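Local coordinates for protein 11R-lipoxygenase (PDB 3VF1) that is a calcium-dependent, non-heme iron lipoxygenase that probably inserts molecular oxygen into polyunsaturated fatty acids, with 11R specificity, at residues 21-26 with 72-77; 40-45 with 55-60. One frame throughout, in Å; residues are numbered along the deposited sequence.

Contact 1. Residues 21-26 with 72-77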
ATOM      1  N   LYS A  21      41.152  24.128   0.193  1.00 78.98           N
ATOM      2  CA  LYS A  21      40.400  24.019   1.441  1.00 80.96           C
ATOM      3  C   LYS A  21      38.996  23.460   1.209  1.00 82.82           C
ATOM      4  O   LYS A  21      38.307  23.855   0.268  1.00 82.88           O
ATOM      5  CB  LYS A  21      40.319  25.386   2.131  1.00 81.43           C
ATOM      6  CG  LYS A  21      39.573  26.457   1.343  1.00 88.74           C
ATOM      7  CD  LYS A  21      38.117  26.570   1.773  1.00 89.70           C
ATOM      8  CE  LYS A  21      37.404  27.678   1.015  1.00 87.28           C
ATOM      9  NZ  LYS A  21      35.976  27.811   1.413  1.00 83.65           N
ATOM     10  N   TYR A  22      38.585  22.535   2.073  1.00 81.53           N
ATOM     11  CA  TYR A  22      37.261  21.925   1.994  1.00 75.05           C
ATOM     12  C   TYR A  22      36.546  22.007   3.336  1.00 72.22           C
ATOM     13  O   TYR A  22      37.052  21.513   4.343  1.00 74.07           O
ATOM     14  CB  TYR A  22      37.375  20.453   1.590  1.00 71.38           C
ATOM     15  CG  TYR A  22      37.868  20.217   0.181  1.00 77.42           C
ATOM     16  CD1 TYR A  22      37.446  21.018  -0.872  1.00 77.09           C
ATOM     17  CD2 TYR A  22      38.756  19.188  -0.096  1.00 74.97           C
ATOM     18  CE1 TYR A  22      37.894  20.798  -2.157  1.00 76.03           C
ATOM     19  CE2 TYR A  22      39.212  18.964  -1.377  1.00 75.37           C
ATOM     20  CZ  TYR A  22      38.779  19.771  -2.403  1.00 77.84           C
ATOM     21  OH  TYR A  22      39.230  19.546  -3.682  1.00 76.82           O
ATOM     22  N   LYS A  23      35.371  22.625   3.347  1.00 68.09           N
ATOM     23  CA  LYS A  23      34.542  22.665   4.546  1.00 69.53           C
ATOM     24  C   LYS A  23      33.422  21.635   4.445  1.00 67.53           C
ATOM     25  O   LYS A  23      32.361  21.906   3.881  1.00 64.48           O
ATOM     26  CB  LYS A  23      33.958  24.060   4.757  1.00 64.10           C
ATOM     27  CG  LYS A  23      33.113  24.184   6.014  1.00 63.12           C
ATOM     28  CD  LYS A  23      32.696  25.621   6.265  1.00 67.25           C
ATOM     29  CE  LYS A  23      31.917  25.754   7.562  1.00 67.66           C
ATOM     30  NZ  LYS A  23      31.601  27.175   7.879  1.00 75.55           N
ATOM     31  N   ILE A  24      33.668  20.452   4.999  1.00 63.48           N
ATOM     32  CA  ILE A  24      32.726  19.344   4.907  1.00 62.20           C
ATOM     33  C   ILE A  24      31.786  19.317   6.107  1.00 61.68           C
ATOM     34  O   ILE A  24      32.225  19.184   7.247  1.00 62.90           O
ATOM     35  CB  ILE A  24      33.469  18.000   4.824  1.00 60.54           C
ATOM     36  CG1 ILE A  24      34.472  18.023   3.667  1.00 59.24           C
ATOM     37  CG2 ILE A  24      32.479  16.853   4.660  1.00 59.01           C
ATOM     38  CD1 ILE A  24      35.386  16.819   3.620  1.00 61.43           C
ATOM     39  N   THR A  25      30.490  19.440   5.839  1.00 60.09           N
ATOM     40  CA  THR A  25      29.476  19.401   6.886  1.00 60.60           C
ATOM     41  C   THR A  25      28.605  18.159   6.731  1.00 59.38           C
ATOM     42  O   THR A  25      28.016  17.931   5.675  1.00 55.98           O
ATOM     43  CB  THR A  25      28.571  20.643   6.843  1.00 55.86           C
ATOM     44  OG1 THR A  25      29.375  21.828   6.894  1.00 63.15           O
ATOM     45  CG2 THR A  25      27.598  20.636   8.014  1.00 58.20           C
ATOM     46  N   VAL A  26      28.524  17.362   7.790  1.00 55.09           N
ATOM     47  CA  VAL A  26      27.751  16.128   7.762  1.00 51.90           C
ATOM     48  C   VAL A  26      26.520  16.237   8.652  1.00 53.27           C
ATOM     49  O   VAL A  26      26.629  16.499   9.851  1.00 55.99           O
ATOM     50  CB  VAL A  26      28.594  14.930   8.233  1.00 54.66           C
ATOM     51  CG1 VAL A  26      27.778  13.646   8.172  1.00 50.74           C
ATOM     52  CG2 VAL A  26      29.856  14.807   7.391  1.00 54.24           C
ATOM     53  N   THR A  72      30.764  19.739  11.540  1.00 61.79           N
ATOM     54  CA  THR A  72      31.476  20.469  10.498  1.00 60.15           C
ATOM     55  C   THR A  72      32.973  20.198  10.579  1.00 66.69           C
ATOM     56  O   THR A  72      33.553  20.174  11.665  1.00 68.95           O
ATOM     57  CB  THR A  72      31.217  21.983  10.601  1.00 66.17           C
ATOM     58  OG1 THR A  72      29.831  22.250  10.350  1.00 66.34           O
ATOM     59  CG2 THR A  72      32.065  22.746   9.595  1.00 66.66           C
ATOM     60  N   TYR A  73      33.593  19.994   9.421  1.00 67.57           N
ATOM     61  CA  TYR A  73      35.013  19.673   9.350  1.00 70.30           C
ATOM     62  C   TYR A  73      35.727  20.582   8.356  1.00 75.44           C
ATOM     63  O   TYR A  73      35.276  20.750   7.223  1.00 75.38           O
ATOM     64  CB  TYR A  73      35.207  18.217   8.924  1.00 68.94           C
ATOM     65  CG  TYR A  73      34.501  17.208   9.801  1.00 69.71           C
ATOM     66  CD1 TYR A  73      33.144  16.956   9.649  1.00 67.94           C
ATOM     67  CD2 TYR A  73      35.193  16.496  10.773  1.00 70.74           C
ATOM     68  CE1 TYR A  73      32.493  16.031  10.444  1.00 66.25           C
ATOM     69  CE2 TYR A  73      34.552  15.568  11.574  1.00 70.11           C
ATOM     70  CZ  TYR A  73      33.202  15.340  11.405  1.00 67.70           C
ATOM     71  OH  TYR A  73      32.557  14.418  12.196  1.00 70.22           O
ATOM     72  N   ASP A  74      36.841  21.166   8.785  1.00 77.24           N
ATOM     73  CA  ASP A  74      37.706  21.923   7.888  1.00 74.80           C
ATOM     74  C   ASP A  74      38.820  21.009   7.397  1.00 75.81           C
ATOM     75  O   ASP A  74      39.409  20.267   8.181  1.00 78.25           O
ATOM     76  CB  ASP A  74      38.295  23.138   8.605  1.00 77.12           C
ATOM     77  CG  ASP A  74      37.242  24.170   8.967  1.00 81.46           C
ATOM     78  OD1 ASP A  74      36.294  24.356   8.176  1.00 78.40           O
ATOM     79  OD2 ASP A  74      37.363  24.795  10.042  1.00 81.42           O
ATOM     80  N   GLN A  75      39.106  21.057   6.099  1.00 77.30           N
ATOM     81  CA  GLN A  75      40.076  20.140   5.509  1.00 78.96           C
ATOM     82  C   GLN A  75      40.909  20.787   4.409  1.00 81.14           C
ATOM     83  O   GLN A  75      40.641  21.912   3.986  1.00 77.11           O
ATOM     84  CB  GLN A  75      39.357  18.910   4.948  1.00 76.22           C
ATOM     85  CG  GLN A  75      38.601  18.094   5.984  1.00 78.62           C
ATOM     86  CD  GLN A  75      39.520  17.406   6.974  1.00 79.15           C
ATOM     87  OE1 GLN A  75      40.708  17.716   7.056  1.00 80.64           O
ATOM     88  NE2 GLN A  75      38.973  16.459   7.728  1.00 79.94           N
ATOM     89  N   SER A  76      41.923  20.058   3.951  1.00 82.27           N
ATOM     90  CA  SER A  76      42.794  20.527   2.881  1.00 82.07           C
ATOM     91  C   SER A  76      43.361  19.350   2.092  1.00 77.51           C
ATOM     92  O   SER A  76      43.789  18.354   2.675  1.00 74.40           O
ATOM     93  CB  SER A  76      43.938  21.364   3.455  1.00 85.09           C
ATOM     94  OG  SER A  76      44.830  21.775   2.433  1.00 83.13           O
ATOM     95  N   GLY A  77      43.370  19.469   0.768  1.00 74.20           N
ATOM     96  CA  GLY A  77      43.868  18.404  -0.084  1.00 72.31           C
ATOM     97  C   GLY A  77      43.941  18.794  -1.549  1.00 73.50           C
ATOM     98  O   GLY A  77      43.763  19.959  -1.901  1.00 75.70           O
TER

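Contact 2. Residues 40-45 with 55-60. Unlike the reference sequence in segment 55-60: Tyr60 (reference Asp).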
ATOM      1  N   VAL A  40      34.269   7.829   9.881  1.00 77.22           N
ATOM      2  CA  VAL A  40      34.409   7.351   8.511  1.00 77.86           C
ATOM      3  C   VAL A  40      35.440   8.190   7.771  1.00 76.09           C
ATOM      4  O   VAL A  40      35.948   9.175   8.305  1.00 73.87           O
ATOM      5  CB  VAL A  40      33.074   7.425   7.746  1.00 71.10           C
ATOM      6  CG1 VAL A  40      32.022   6.560   8.423  1.00 72.97           C
ATOM      7  CG2 VAL A  40      32.602   8.867   7.640  1.00 69.15           C
ATOM      8  N   SER A  41      35.747   7.790   6.543  1.00 72.36           N
ATOM      9  CA  SER A  41      36.645   8.559   5.695  1.00 74.44           C
ATOM     10  C   SER A  41      35.899   9.010   4.443  1.00 71.53           C
ATOM     11  O   SER A  41      35.032   8.296   3.943  1.00 70.91           O
ATOM     12  CB  SER A  41      37.871   7.727   5.316  1.00 80.08           C
ATOM     13  OG  SER A  41      37.496   6.548   4.625  1.00 81.26           O
ATOM     14  N   ILE A  42      36.235  10.196   3.943  1.00 70.63           N
ATOM     15  CA  ILE A  42      35.540  10.759   2.791  1.00 69.62           C
ATOM     16  C   ILE A  42      36.499  11.174   1.675  1.00 70.97           C
ATOM     17  O   ILE A  42      37.327  12.066   1.854  1.00 71.88           O
ATOM     18  CB  ILE A  42      34.675  11.974   3.199  1.00 69.07           C
ATOM     19  CG1 ILE A  42      34.036  12.605   1.961  1.00 67.44           C
ATOM     20  CG2 ILE A  42      35.508  13.000   3.959  1.00 69.28           C
ATOM     21  CD1 ILE A  42      32.989  13.647   2.281  1.00 63.54           C
ATOM     22  N   LYS A  43      36.384  10.515   0.526  1.00 66.20           N
ATOM     23  CA  LYS A  43      37.191  10.857  -0.642  1.00 63.47           C
ATOM     24  C   LYS A  43      36.354  11.599  -1.675  1.00 62.66           C
ATOM     25  O   LYS A  43      35.400  11.047  -2.226  1.00 64.71           O
ATOM     26  CB  LYS A  43      37.790   9.599  -1.277  1.00 66.45           C
ATOM     27  CG  LYS A  43      38.569   9.876  -2.559  1.00 68.33           C
ATOM     28  CD  LYS A  43      39.280   8.634  -3.083  1.00 73.89           C
ATOM     29  CE  LYS A  43      38.299   7.579  -3.558  1.00 70.65           C
ATOM     30  NZ  LYS A  43      38.992   6.448  -4.236  1.00 73.60           N
ATOM     31  N   LEU A  44      36.714  12.849  -1.938  1.00 59.35           N
ATOM     32  CA  LEU A  44      36.000  13.657  -2.917  1.00 58.05           C
ATOM     33  C   LEU A  44      36.463  13.305  -4.325  1.00 64.11           C
ATOM     34  O   LEU A  44      37.580  12.826  -4.519  1.00 67.64           O
ATOM     35  CB  LEU A  44      36.235  15.144  -2.652  1.00 56.22           C
ATOM     36  CG  LEU A  44      36.147  15.577  -1.187  1.00 61.63           C
ATOM     37  CD1 LEU A  44      36.117  17.095  -1.076  1.00 64.41           C
ATOM     38  CD2 LEU A  44      34.933  14.962  -0.512  1.00 63.07           C
ATOM     39  N   THR A  45      35.597  13.538  -5.306  1.00 61.99           N
ATOM     40  CA  THR A  45      35.936  13.294  -6.704  1.00 57.00           C
ATOM     41  C   THR A  45      35.366  14.397  -7.585  1.00 59.00           C
ATOM     42  O   THR A  45      34.171  14.683  -7.545  1.00 61.45           O
ATOM     43  CB  THR A  45      35.401  11.936  -7.192  1.00 56.98           C
ATOM     44  OG1 THR A  45      35.992  10.881  -6.424  1.00 60.71           O
ATOM     45  CG2 THR A  45      35.727  11.730  -8.664  1.00 57.75           C
ATOM     46  N   PHE A  55      40.031  11.680   3.596  1.00 73.89           N
ATOM     47  CA  PHE A  55      40.003  12.414   4.855  1.00 72.67           C
ATOM     48  C   PHE A  55      39.457  11.503   5.946  1.00 78.15           C
ATOM     49  O   PHE A  55      38.918  10.436   5.655  1.00 76.60           O
ATOM     50  CB  PHE A  55      39.127  13.661   4.740  1.00 72.30           C
ATOM     51  CG  PHE A  55      39.649  14.683   3.771  1.00 79.80           C
ATOM     52  CD1 PHE A  55      40.714  15.495   4.111  1.00 82.14           C
ATOM     53  CD2 PHE A  55      39.067  14.837   2.524  1.00 77.26           C
ATOM     54  CE1 PHE A  55      41.196  16.437   3.224  1.00 84.38           C
ATOM     55  CE2 PHE A  55      39.544  15.779   1.634  1.00 76.33           C
ATOM     56  CZ  PHE A  55      40.609  16.580   1.985  1.00 80.31           C
ATOM     57  N   SER A  56      39.595  11.923   7.199  1.00 79.55           N
ATOM     58  CA  SER A  56      39.094  11.137   8.323  1.00 80.48           C
ATOM     59  C   SER A  56      38.088  11.931   9.147  1.00 79.65           C
ATOM     60  O   SER A  56      38.451  12.860   9.870  1.00 78.69           O
ATOM     61  CB  SER A  56      40.252  10.671   9.208  1.00 81.85           C
ATOM     62  OG  SER A  56      40.981   9.631   8.579  1.00 80.59           O
ATOM     63  N   LEU A  57      36.819  11.558   9.024  1.00 76.42           N
ATOM     64  CA  LEU A  57      35.747  12.202   9.769  1.00 75.48           C
ATOM     65  C   LEU A  57      35.497  11.466  11.078  1.00 79.25           C
ATOM     66  O   LEU A  57      35.042  10.323  11.079  1.00 75.96           O
ATOM     67  CB  LEU A  57      34.467  12.224   8.934  1.00 73.09           C
ATOM     68  CG  LEU A  57      34.600  12.872   7.556  1.00 68.71           C
ATOM     69  CD1 LEU A  57      33.293  12.767   6.789  1.00 66.55           C
ATOM     70  CD2 LEU A  57      35.034  14.325   7.684  1.00 70.82           C
ATOM     71  N   ASP A  58      35.798  12.128  12.190  1.00 79.64           N
ATOM     72  CA  ASP A  58      35.611  11.532  13.506  1.00 81.91           C
ATOM     73  C   ASP A  58      34.213  11.826  14.039  1.00 79.13           C
ATOM     74  O   ASP A  58      33.842  12.984  14.228  1.00 74.00           O
ATOM     75  CB  ASP A  58      36.662  12.057  14.485  1.00 87.13           C
ATOM     76  CG  ASP A  58      38.075  11.701  14.071  1.00 90.72           C
ATOM     77  OD1 ASP A  58      38.257  10.656  13.410  1.00 89.63           O
ATOM     78  OD2 ASP A  58      39.003  12.467  14.405  1.00 93.68           O
ATOM     79  N   LYS A  59      33.443  10.769  14.276  1.00 76.48           N
ATOM     80  CA  LYS A  59      32.100  10.905  14.823  1.00 75.50           C
ATOM     81  C   LYS A  59      31.929   9.979  16.020  1.00 79.16           C
ATOM     82  O   LYS A  59      32.131   8.769  15.913  1.00 78.80           O
ATOM     83  CB  LYS A  59      31.054  10.583  13.756  1.00 74.54           C
ATOM     84  CG  LYS A  59      29.616  10.656  14.251  1.00 69.68           C
ATOM     85  CD  LYS A  59      29.271  12.040  14.780  1.00 67.64           C
ATOM     86  CE  LYS A  59      27.812  12.119  15.204  1.00 64.09           C
ATOM     87  NZ  LYS A  59      27.468  13.433  15.812  1.00 59.15           N
ATOM     88  N   TYR A  60      31.558  10.556  17.157  1.00 79.02           N
ATOM     89  CA  TYR A  60      31.355   9.785  18.376  1.00 86.17           C
ATOM     90  C   TYR A  60      29.989  10.094  18.974  1.00 85.05           C
ATOM     91  O   TYR A  60      29.615  11.258  19.123  1.00 84.23           O
ATOM     92  CB  TYR A  60      32.452  10.102  19.395  1.00 90.00           C
ATOM     93  CG  TYR A  60      33.853   9.889  18.868  1.00 86.75           C
ATOM     94  CD1 TYR A  60      34.395   8.614  18.774  1.00 87.41           C
ATOM     95  CD2 TYR A  60      34.637  10.964  18.469  1.00 82.54           C
ATOM     96  CE1 TYR A  60      35.675   8.414  18.294  1.00 91.90           C
ATOM     97  CE2 TYR A  60      35.919  10.775  17.988  1.00 82.96           C
ATOM     98  CZ  TYR A  60      36.433   9.499  17.902  1.00 91.18           C
ATOM     99  OH  TYR A  60      37.709   9.304  17.425  1.00 89.05           O
TER

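Contact 1. Residues 21-26 with 72-77
Tyr22 and Gln75 are a hydrogen-bonded pair on two antiparallel strands, and so are Ile24 and Tyr73. The straightest of the four backbone bonds runs from Tyr22 N to Gln75 O, 2.9 Å, with 168° at the hydrogen. The return bond, Gln75 N to Tyr22 O, is bent to 129° and weak. Ile24 N meets Tyr73 O at 2.8 Å, and Tyr73 N returns to Ile24 O at 2.7 Å. Lys21 CA and Lys23 CA add CA-H...O contacts to Gln75 O and Tyr73 O.

Ile24 O also lies at the edge of the Tyr73 ring, in its plane, 3.4 Å from Tyr73 CD1. The ring reaches this oxygen because Tyr73 CG sits beside its own backbone N (chi1 -56°). Further along, Val26 CG2 packs on Tyr73 CE1 at 4.2 Å. Gln75 meets Tyr22 through the CB atoms, and its CG touches Ile24 CD1.

The other face carries Lys21, Lys23, Thr25, Thr72, Asp74 and Ser76. The extended Lys23 chain crosses Thr72, with Lys23 CE 3.6 Å from Thr72 CG2. Lys23 NZ stays 5.5 Å from Asp74 OD1, too far for a salt bridge.

Tyr73 OH is hydrogen-bonded to Asp58 O, and Tyr22 OH to Val78 O. Strand 70-77 lies at an edge of the sheet, and strand 20-28 pairs on its other side with strand 100-109. Tyr22, Ile24, Val26, Tyr73 and Gln75 face strands 40-46 and 55-57 of the second sheet of the PLAT beta sandwich.

Contact 2. Residues 40-45 with 55-60
Val40 and Leu57 make a hydrogen-bonded antiparallel pair through both of their backbone groups. Val40 N donates to Leu57 O at 2.9 Å, and Leu57 N reaches Val40 O at 2.6 Å. Nearer the turn of the hairpin the bonds are longer. Ile42 N to Phe55 O and Phe55 N to Ile42 O both measure 3.2 Å.

The apolar contacts lie on the face of Val40, Ile42, Phe55 and Leu57. Leu57 holds CG beside its own backbone N (chi1 -55°), which brings Leu57 CD1 across Ile42 to within 3.6 Å of Ile42 CG2. The same Leu57 CD1 touches Val40 CG2 at 4.1 Å, so one methyl meets both side chains. Ile42 CG2 also packs on Phe55 CB at 3.8 Å. An alanine in place of Leu57 would probably leave Ile42 CG2 without its closest side-chain neighbour on this strand and open a gap beside Val40.

The Phe55 ring turns its edge to the facing strand. Phe55 CD2 lies 3.3 Å from Ile42 O, which is near the ring plane. Leu44 CG also comes to the ring edge, by Phe55 CE2.

Beyond Leu57 the chain leaves the strand at Asp58, a predicted calcium ligand whose carbonyl O is hydrogen-bonded to Tyr73 OH. Lys59 forms a salt bridge with Asp71. Strand 55-57 is an outer strand of its sheet, and strand 40-46 pairs on its other flank with strand 83-90. Ile42 and Leu44 pack against strands 20-28 and 100-109 of the opposing sheet, while Phe55 and Leu57 touch Tyr22 and Val26 of strand 20-28.

How the contacts relate
From the N terminus the chain first runs through strand 20-28, then crosses to the other sheet as strand 40-46. It turns back as strand 55-57, and contact 2 closes this short hairpin. The chain then returns to the first sheet as strand 70-77, where contact 1 closes a longer loop against strand 20-28. Contact 2 is therefore nested inside contact 1, and the two do not cross. Each contact joins an outer strand to its neighbour, one in each sheet of the sandwich. The centres of the two contacts lie about 9 Å apart. The layers meet where Gln75 CB packs on Phe55 CE1 at 3.5 Å and Tyr22 CD2 on Leu44 CD1.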